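PDB 1TY0: putative exotoxin (superantigen) from Streptococcus pyogenes, which probably acts as a superantigen toxin that engages T-cell receptors and can dimerise through a surface shared with receptor binding. Local coordinates for residues N15-I20 and S181-I186; D24-N29 and S43-K48; S94-S99 and D125-T130. All coordinates share one frame; numbering follows the deposited sequence.

Contact 1 (N15-I20 and S181-I186); sequences NYAYEI and STRSDI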
loop_
_atom_site.group_PDB
_atom_site.type_symbol
_atom_site.label_atom_id
_atom_site.label_comp_id
_atom_site.label_asym_id
_atom_site.label_seq_id
_atom_site.Cartn_x
_atom_site.Cartn_y
_atom_site.Cartn_z
ATOM N N ASN A 15 3.073 -4.264 -12.483
ATOM C CA ASN A 15 1.941 -3.395 -12.216
ATOM C C ASN A 15 1.424 -3.672 -10.813
ATOM O O ASN A 15 1.139 -2.747 -10.052
ATOM C CB ASN A 15 0.839 -3.616 -13.253
ATOM C CG ASN A 15 -0.174 -2.493 -13.258
ATOM O OD1 ASN A 15 -1.179 -2.545 -12.551
ATOM N ND2 ASN A 15 0.102 -1.454 -14.037
ATOM N N TYR A 16 1.325 -4.949 -10.463
ATOM C CA TYR A 16 0.863 -5.312 -9.133
ATOM C C TYR A 16 1.847 -4.882 -8.048
ATOM O O TYR A 16 1.451 -4.314 -7.034
ATOM C CB TYR A 16 0.656 -6.821 -9.014
ATOM C CG TYR A 16 0.697 -7.282 -7.574
ATOM C CD1 TYR A 16 -0.250 -6.836 -6.651
ATOM C CD2 TYR A 16 1.714 -8.120 -7.119
ATOM C CE1 TYR A 16 -0.182 -7.213 -5.311
ATOM C CE2 TYR A 16 1.791 -8.501 -5.783
ATOM C CZ TYR A 16 0.840 -8.044 -4.885
ATOM O OH TYR A 16 0.914 -8.415 -3.563
ATOM N N ALA A 17 3.125 -5.176 -8.260
ATOM C CA ALA A 17 4.152 -4.844 -7.279
ATOM C C ALA A 17 4.195 -3.365 -6.918
ATOM O O ALA A 17 4.270 -3.015 -5.741
ATOM C CB ALA A 17 5.526 -5.294 -7.786
ATOM N N TYR A 18 4.130 -2.497 -7.924
ATOM C CA TYR A 18 4.203 -1.062 -7.680
ATOM C C TYR A 18 2.890 -0.325 -7.385
ATOM O O TYR A 18 2.902 0.872 -7.119
ATOM C CB TYR A 18 4.968 -0.398 -8.832
ATOM C CG TYR A 18 6.467 -0.627 -8.739
ATOM C CD1 TYR A 18 7.260 0.168 -7.915
ATOM C CD2 TYR A 18 7.086 -1.661 -9.447
ATOM C CE1 TYR A 18 8.637 -0.055 -7.791
ATOM C CE2 TYR A 18 8.466 -1.896 -9.329
ATOM C CZ TYR A 18 9.231 -1.087 -8.499
ATOM O OH TYR A 18 10.589 -1.304 -8.380
ATOM N N GLU A 19 1.761 -1.027 -7.446
ATOM C CA GLU A 19 0.468 -0.414 -7.111
ATOM C C GLU A 19 0.384 -0.626 -5.607
ATOM O O GLU A 19 -0.319 -1.511 -5.130
ATOM C CB GLU A 19 -0.679 -1.144 -7.814
ATOM C CG GLU A 19 -0.940 -0.665 -9.235
ATOM C CD GLU A 19 -1.625 0.686 -9.269
ATOM O OE1 GLU A 19 -2.775 0.784 -8.782
ATOM O OE2 GLU A 19 -1.018 1.651 -9.777
ATOM N N ILE A 20 1.112 0.199 -4.868
ATOM C CA ILE A 20 1.197 0.056 -3.425
ATOM C C ILE A 20 1.394 1.391 -2.710
ATOM O O ILE A 20 1.788 2.384 -3.318
ATOM C CB ILE A 20 2.384 -0.875 -3.099
ATOM C CG1 ILE A 20 2.534 -1.083 -1.595
ATOM C CG2 ILE A 20 3.657 -0.283 -3.676
ATOM C CD1 ILE A 20 3.639 -2.059 -1.253
ATOM N N SER A 181 8.025 -13.193 -10.230
ATOM C CA SER A 181 8.545 -12.250 -9.242
ATOM C C SER A 181 7.554 -11.731 -8.199
ATOM O O SER A 181 6.468 -11.260 -8.542
ATOM C CB SER A 181 9.170 -11.044 -9.950
ATOM O OG SER A 181 10.232 -11.434 -10.800
ATOM N N THR A 182 7.957 -11.813 -6.931
ATOM C CA THR A 182 7.163 -11.319 -5.803
ATOM C C THR A 182 7.656 -9.902 -5.520
ATOM O O THR A 182 8.656 -9.475 -6.091
ATOM C CB THR A 182 7.409 -12.139 -4.519
ATOM O OG1 THR A 182 8.783 -12.016 -4.127
ATOM C CG2 THR A 182 7.077 -13.602 -4.742
ATOM N N ARG A 183 6.976 -9.176 -4.637
ATOM C CA ARG A 183 7.422 -7.827 -4.314
ATOM C C ARG A 183 8.814 -7.888 -3.700
ATOM O O ARG A 183 9.657 -7.040 -3.979
ATOM C CB ARG A 183 6.444 -7.138 -3.360
ATOM C CG ARG A 183 5.338 -6.401 -4.092
ATOM C CD ARG A 183 4.302 -5.818 -3.140
ATOM N NE ARG A 183 3.303 -5.057 -3.884
ATOM C CZ ARG A 183 2.064 -4.824 -3.463
ATOM N NH1 ARG A 183 1.652 -5.295 -2.291
ATOM N NH2 ARG A 183 1.234 -4.119 -4.218
ATOM N N SER A 184 9.055 -8.901 -2.873
ATOM C CA SER A 184 10.363 -9.067 -2.254
ATOM C C SER A 184 11.431 -9.191 -3.337
ATOM O O SER A 184 12.473 -8.541 -3.264
ATOM C CB SER A 184 10.391 -10.316 -1.375
ATOM O OG SER A 184 11.670 -10.487 -0.792
ATOM N N ASP A 185 11.173 -10.031 -4.337
ATOM C CA ASP A 185 12.136 -10.224 -5.426
ATOM C C ASP A 185 12.433 -8.920 -6.157
ATOM O O ASP A 185 13.595 -8.601 -6.419
ATOM C CB ASP A 185 11.617 -11.226 -6.464
ATOM C CG ASP A 185 11.459 -12.626 -5.913
ATOM O OD1 ASP A 185 12.252 -13.026 -5.035
ATOM O OD2 ASP A 185 10.548 -13.334 -6.383
ATOM N N ILE A 186 11.378 -8.177 -6.482
ATOM C CA ILE A 186 11.506 -6.924 -7.226
ATOM C C ILE A 186 12.105 -5.773 -6.429
ATOM O O ILE A 186 12.833 -4.942 -6.977
ATOM C CB ILE A 186 10.130 -6.491 -7.795
ATOM C CG1 ILE A 186 9.651 -7.527 -8.821
ATOM C CG2 ILE A 186 10.231 -5.124 -8.465
ATOM C CD1 ILE A 186 8.194 -7.395 -9.203
#
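Arg183 lays its guanidinium flat over one face of the Tyr16 ring, with centres 4.2 Å apart and planes inclined by 21°. The overlap is displaced toward the hydroxyl end, where Arg183 CZ lies 3.7 Å from Tyr16 CZ. With its CG anti to the backbone N (chi1 158°), Tyr16 brings its ring beneath the arginine. Ile20 covers the opposite guanidinium face, its CD1 3.9 Å from Arg183 CZ, and the cation is thereby sandwiched between an aromatic and an aliphatic surface. Two bent hydrogen bonds fix its rotation: NH2 of Arg183 donates to Tyr16 O over 2.8 Å, and NE of Arg183 to Ala17 O over 2.9 Å. In the two-domain superantigen fold, this joins the C-terminal part of helix 5-18, whose carbonyls would probably favour a cation, to the start of helix 183-187. Thr182 and Asp185 close that start with a capping box. One turn on, Ile186 sets its CD1 3.7 Å from Ala17 CB and its CG2 3.8 Å from CE2 of Tyr18, a ring whose hydroxyl is hydrogen-bonded to Tyr190. Arg183 NH1 reaches across the dimer to hydrogen-bond Glu19 O of the second subunit, and the Tyr16 rings of the two subunits also meet.

Contact 2 (D24-N29 and S43-K48); sequences DYTNCN and SSYKKK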
loop_
_atom_site.group_PDB
_atom_site.type_symbol
_atom_site.label_atom_id
_atom_site.label_comp_id
_atom_site.label_asym_id
_atom_site.label_seq_id
_atom_site.Cartn_x
_atom_site.Cartn_y
_atom_site.Cartn_z
ATOM N N ASP A 24 6.242 5.857 4.544
ATOM C CA ASP A 24 6.787 7.205 4.423
ATOM C C ASP A 24 6.741 7.936 5.759
ATOM O O ASP A 24 5.671 8.361 6.203
ATOM C CB ASP A 24 5.938 7.946 3.379
ATOM C CG ASP A 24 6.425 9.351 3.081
ATOM O OD1 ASP A 24 7.251 9.901 3.832
ATOM O OD2 ASP A 24 5.948 9.919 2.073
ATOM N N TYR A 25 7.899 8.077 6.401
ATOM C CA TYR A 25 7.975 8.763 7.690
ATOM C C TYR A 25 9.235 9.603 7.758
ATOM O O TYR A 25 10.284 9.185 7.279
ATOM C CB TYR A 25 7.980 7.741 8.828
ATOM C CG TYR A 25 6.657 7.027 8.970
ATOM C CD1 TYR A 25 5.588 7.636 9.613
ATOM C CD2 TYR A 25 6.456 5.767 8.402
ATOM C CE1 TYR A 25 4.344 7.017 9.691
ATOM C CE2 TYR A 25 5.216 5.140 8.470
ATOM C CZ TYR A 25 4.165 5.773 9.115
ATOM O OH TYR A 25 2.921 5.189 9.162
ATOM N N THR A 26 9.141 10.777 8.373
ATOM C CA THR A 26 10.307 11.646 8.462
ATOM C C THR A 26 10.761 11.929 9.893
ATOM O O THR A 26 9.965 11.882 10.837
ATOM C CB THR A 26 10.044 12.989 7.747
ATOM O OG1 THR A 26 8.867 13.594 8.292
ATOM C CG2 THR A 26 9.840 12.767 6.250
ATOM N N ASN A 27 12.055 12.201 10.031
ATOM C CA ASN A 27 12.672 12.533 11.315
ATOM C C ASN A 27 12.437 11.458 12.377
ATOM O O ASN A 27 11.930 11.736 13.463
ATOM C CB ASN A 27 12.135 13.888 11.790
ATOM C CG ASN A 27 12.881 14.424 12.995
ATOM O OD1 ASN A 27 14.108 14.366 13.053
ATOM N ND2 ASN A 27 12.142 14.962 13.956
ATOM N N CYS A 28 12.833 10.231 12.051
ATOM C CA CYS A 28 12.671 9.086 12.941
ATOM C C CYS A 28 14.002 8.681 13.555
ATOM O O CYS A 28 15.046 8.771 12.914
ATOM C CB CYS A 28 12.107 7.903 12.162
ATOM S SG CYS A 28 10.559 8.294 11.348
ATOM N N ASN A 29 13.958 8.200 14.789
ATOM C CA ASN A 29 15.180 7.807 15.480
ATOM C C ASN A 29 15.652 6.389 15.201
ATOM O O ASN A 29 14.859 5.443 15.217
ATOM C CB ASN A 29 15.000 7.968 16.990
ATOM C CG ASN A 29 16.286 7.735 17.751
ATOM O OD1 ASN A 29 16.499 6.672 18.336
ATOM N ND2 ASN A 29 17.163 8.728 17.733
ATOM N N SER A 43 6.985 5.031 16.592
ATOM C CA SER A 43 5.925 4.970 17.601
ATOM C C SER A 43 5.148 6.272 17.768
ATOM O O SER A 43 3.930 6.249 17.960
ATOM C CB SER A 43 6.504 4.555 18.963
ATOM O OG SER A 43 7.101 3.270 18.904
ATOM N N SER A 44 5.850 7.398 17.703
ATOM C CA SER A 44 5.216 8.705 17.865
ATOM C C SER A 44 4.124 8.956 16.829
ATOM O O SER A 44 3.118 9.607 17.120
ATOM C CB SER A 44 6.265 9.818 17.788
ATOM O OG SER A 44 6.940 9.808 16.542
ATOM N N TYR A 45 4.332 8.444 15.624
ATOM C CA TYR A 45 3.371 8.591 14.531
ATOM C C TYR A 45 2.171 7.672 14.710
ATOM O O TYR A 45 1.037 8.037 14.400
ATOM C CB TYR A 45 4.038 8.240 13.204
ATOM C CG TYR A 45 4.943 9.299 12.642
ATOM C CD1 TYR A 45 4.425 10.350 11.887
ATOM C CD2 TYR A 45 6.323 9.226 12.810
ATOM C CE1 TYR A 45 5.256 11.294 11.307
ATOM C CE2 TYR A 45 7.165 10.167 12.235
ATOM C CZ TYR A 45 6.624 11.196 11.483
ATOM O OH TYR A 45 7.448 12.124 10.890
ATOM N N LYS A 46 2.436 6.473 15.214
ATOM C CA LYS A 46 1.411 5.452 15.410
ATOM C C LYS A 46 0.665 5.517 16.739
ATOM O O LYS A 46 -0.428 4.966 16.866
ATOM C CB LYS A 46 2.053 4.068 15.276
ATOM C CG LYS A 46 2.608 3.766 13.897
ATOM C CD LYS A 46 1.480 3.508 12.920
ATOM C CE LYS A 46 1.990 3.100 11.559
ATOM N NZ LYS A 46 0.840 2.767 10.673
ATOM N N LYS A 47 1.262 6.178 17.726
ATOM C CA LYS A 47 0.673 6.286 19.056
ATOM C C LYS A 47 0.593 4.924 19.740
ATOM O O LYS A 47 -0.349 4.630 20.473
ATOM C CB LYS A 47 -0.717 6.930 18.990
ATOM C CG LYS A 47 -0.713 8.321 18.385
ATOM C CD LYS A 47 0.323 9.204 19.056
ATOM C CE LYS A 47 0.471 10.533 18.333
ATOM N NZ LYS A 47 1.564 11.349 18.931
ATOM N N LYS A 48 1.600 4.098 19.472
ATOM C CA LYS A 48 1.743 2.770 20.058
ATOM C C LYS A 48 3.128 2.307 19.625
ATOM O O LYS A 48 3.717 2.905 18.727
ATOM C CB LYS A 48 0.666 1.804 19.550
ATOM C CG LYS A 48 0.689 1.524 18.057
ATOM C CD LYS A 48 -0.430 0.554 17.705
ATOM C CE LYS A 48 -0.546 0.334 16.210
ATOM N NZ LYS A 48 -1.661 -0.604 15.892
#
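The backbones carrying Tyr25 and Tyr45 keep well apart, 8.2 Å between the CA atoms of these two residues, and side chains bridge the gap. Segment 24-29 belongs to the OB-fold sheet and turns a corner at Asn27, where Asn27 and Cys28 together face Val70 in a G1 beta bulge; Asn27 takes the positive phi of such a bulge. The partner segment is the short helix 43-46, which ends as Lys47 also turns to positive phi while its N still bonds to Ser43 O.

Tyr45 reaches from this helix toward the corner of segment 24-29. One of its ring faces receives the edge of Tyr25 in a T-shaped stack, centroids 4.9 Å apart and planes at 64°. The inserted atom is Tyr25 CD1, which comes down over the ring and lies 3.5 Å from Tyr45 CG. At the far end of the same ring, Tyr45 OH donates a short hydrogen bond of 2.5 Å to Thr26 O. That oxygen lies near the plane of the ring, at its edge, so the bond and the stack hold Tyr45 from different directions and restrict its rotation. Thr26 is the last residue before the corner, and its carbonyl thus ties the helix to the bend itself. Beyond the bend Cys28 adds a sulfur-aromatic contact, SG approaching Tyr45 CE2 obliquely at 4.0 Å.

Lys46 meets Tyr25 at the hydroxyl end. Its ammonium is hydrogen-bonded to Tyr85 OH and also makes a cation-pi contact with Phe50. A bend at chi2 (-73°) carries the chain across Tyr25 at about a right angle, bringing Lys46 CE to 3.3 Å from Tyr25 OH.

Contact 3 (S94-S99 and D125-T130); sequences SVNSNS and DKPIFT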
loop_
_atom_site.group_PDB
_atom_site.type_symbol
_atom_site.label_atom_id
_atom_site.label_comp_id
_atom_site.label_asym_id
_atom_site.label_seq_id
_atom_site.Cartn_x
_atom_site.Cartn_y
_atom_site.Cartn_z
ATOM N N SER A 94 18.246 12.579 8.106
ATOM C CA SER A 94 17.301 13.691 8.173
ATOM C C SER A 94 18.173 14.858 8.619
ATOM O O SER A 94 18.628 14.887 9.761
ATOM C CB SER A 94 16.216 13.422 9.216
ATOM O OG SER A 94 15.289 14.494 9.263
ATOM N N VAL A 95 18.412 15.813 7.725
ATOM C CA VAL A 95 19.283 16.940 8.055
ATOM C C VAL A 95 18.621 18.307 8.199
ATOM O O VAL A 95 19.298 19.297 8.485
ATOM C CB VAL A 95 20.428 17.054 7.025
ATOM C CG1 VAL A 95 21.261 15.784 7.044
ATOM C CG2 VAL A 95 19.859 17.292 5.631
ATOM N N ASN A 96 17.310 18.372 7.999
ATOM C CA ASN A 96 16.606 19.639 8.146
ATOM C C ASN A 96 15.103 19.448 8.269
ATOM O O ASN A 96 14.639 18.363 8.620
ATOM C CB ASN A 96 16.945 20.593 6.988
ATOM C CG ASN A 96 16.522 20.063 5.626
ATOM O OD1 ASN A 96 16.797 20.690 4.600
ATOM N ND2 ASN A 96 15.854 18.916 5.608
ATOM N N SER A 97 14.348 20.506 7.989
ATOM C CA SER A 97 12.894 20.465 8.093
ATOM C C SER A 97 12.231 19.554 7.064
ATOM O O SER A 97 11.011 19.379 7.080
ATOM C CB SER A 97 12.322 21.881 7.969
ATOM O OG SER A 97 12.703 22.477 6.742
ATOM N N ASN A 98 13.035 18.977 6.176
ATOM C CA ASN A 98 12.524 18.082 5.145
ATOM C C ASN A 98 11.339 18.710 4.419
ATOM O O ASN A 98 10.268 18.108 4.316
ATOM C CB ASN A 98 12.106 16.747 5.771
ATOM C CG ASN A 98 13.268 16.026 6.428
ATOM O OD1 ASN A 98 14.273 15.728 5.779
ATOM N ND2 ASN A 98 13.137 15.742 7.722
ATOM N N SER A 99 11.543 19.924 3.919
ATOM C CA SER A 99 10.501 20.648 3.204
ATOM C C SER A 99 11.085 21.327 1.972
ATOM O O SER A 99 10.767 22.480 1.671
ATOM C CB SER A 99 9.875 21.699 4.118
ATOM O OG SER A 99 10.846 22.649 4.517
ATOM N N ASP A 125 10.431 16.105 -1.278
ATOM C CA ASP A 125 10.660 17.194 -0.329
ATOM C C ASP A 125 11.923 17.103 0.527
ATOM O O ASP A 125 12.287 18.068 1.201
ATOM C CB ASP A 125 9.439 17.335 0.583
ATOM C CG ASP A 125 8.226 17.884 -0.149
ATOM O OD1 ASP A 125 8.377 18.346 -1.300
ATOM O OD2 ASP A 125 7.120 17.861 0.430
ATOM N N LYS A 126 12.591 15.957 0.514
ATOM C CA LYS A 126 13.808 15.817 1.305
ATOM C C LYS A 126 15.041 16.187 0.480
ATOM O O LYS A 126 15.094 15.935 -0.725
ATOM C CB LYS A 126 13.921 14.388 1.867
ATOM C CG LYS A 126 13.667 13.278 0.864
ATOM C CD LYS A 126 13.830 11.888 1.496
ATOM C CE LYS A 126 12.687 11.542 2.446
ATOM N NZ LYS A 126 11.366 11.452 1.754
ATOM N N PRO A 127 16.046 16.814 1.120
ATOM C CA PRO A 127 17.291 17.235 0.466
ATOM C C PRO A 127 18.204 16.077 0.072
ATOM O O PRO A 127 19.059 16.217 -0.804
ATOM C CB PRO A 127 17.923 18.159 1.505
ATOM C CG PRO A 127 17.491 17.538 2.797
ATOM C CD PRO A 127 16.030 17.244 2.531
ATOM N N ILE A 128 18.012 14.938 0.730
ATOM C CA ILE A 128 18.780 13.728 0.463
ATOM C C ILE A 128 17.714 12.650 0.316
ATOM O O ILE A 128 16.901 12.463 1.218
ATOM C CB ILE A 128 19.695 13.380 1.654
ATOM C CG1 ILE A 128 20.660 14.535 1.919
ATOM C CG2 ILE A 128 20.479 12.117 1.365
ATOM C CD1 ILE A 128 21.481 14.355 3.174
ATOM N N PHE A 129 17.701 11.954 -0.814
ATOM C CA PHE A 129 16.680 10.933 -1.041
ATOM C C PHE A 129 17.219 9.655 -1.666
ATOM O O PHE A 129 18.294 9.647 -2.278
ATOM C CB PHE A 129 15.564 11.515 -1.923
ATOM C CG PHE A 129 16.023 11.930 -3.296
ATOM C CD1 PHE A 129 16.074 11.008 -4.332
ATOM C CD2 PHE A 129 16.428 13.242 -3.544
ATOM C CE1 PHE A 129 16.525 11.377 -5.606
ATOM C CE2 PHE A 129 16.882 13.621 -4.808
ATOM C CZ PHE A 129 16.930 12.686 -5.842
ATOM N N THR A 130 16.473 8.568 -1.512
ATOM C CA THR A 130 16.896 7.293 -2.081
ATOM C C THR A 130 16.392 7.159 -3.510
ATOM O O THR A 130 15.375 7.747 -3.887
ATOM C CB THR A 130 16.347 6.089 -1.278
ATOM O OG1 THR A 130 14.911 6.088 -1.331
ATOM C CG2 THR A 130 16.804 6.162 0.171
#
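Asn98 has its side-chain amide gripped at both ends. Its ND2 gives a nearly straight hydrogen bond to Ser94 OG, 2.9 Å long with an N-H...O angle of 174° and the acceptor in the amide plane, while OD1 is hydrogen-bonded to Asn71. Held flat in this way, the amide presents OD1 to the other segment, 4.0 Å from Pro127 CD and 4.2 Å from Lys126 CB. The two chains run nearly antiparallel here, at 158°, and approach within 4.6 Å between the CA atoms of Asn98 and Lys126. No hydrogen bond crosses between the segments: Ser99 N and Asp125 O, 3.4 Å apart, meet at a poor angle, and the backbone of Asp125 is hydrogen-bonded to that of Glu100. What remains is van der Waals packing around Pro127. The side chain of Asn96 lies against the proline ring, and Val95 forks over the neighbouring residues, CG2 reaching 3.7 Å from Pro127 CG and CG1 4.1 Å from Ile128 CD1. Such packing fastens the loop that follows strand 84-93 to the approach of strand 128-130. That strand pairs with strand 195-197, and its final residue, Thr130, caps helix 131-146 through a bond to Glu133 N; Glu133, which lies beyond both segments, also pairs through its carboxylate with the ammonium of Lys126 at the first turn of the helix.

Overall arrangement
Contact 2 closes first along the chain, contact 3 follows it, and both fall within the long span of some 160 residues bridged by contact 1. Helix 5-18 of contact 1 is followed in the chain by strand 23-26 of contact 2, although their centres are 25 Å apart. Contacts 2 and 3 are closer, about 16 Å between centres, and touch where Asn27 packs on Ser94 and Thr26 on Asn98. Contacts 1 and 3 lie on opposite sides of the chain's centre, their centres 26 Å apart. Contact 2 is internal to the OB-fold domain, contact 3 ties the loop after strand 84-93 to the beta-grasp part, and contact 1, alone in touching the second subunit, probably joins both domains.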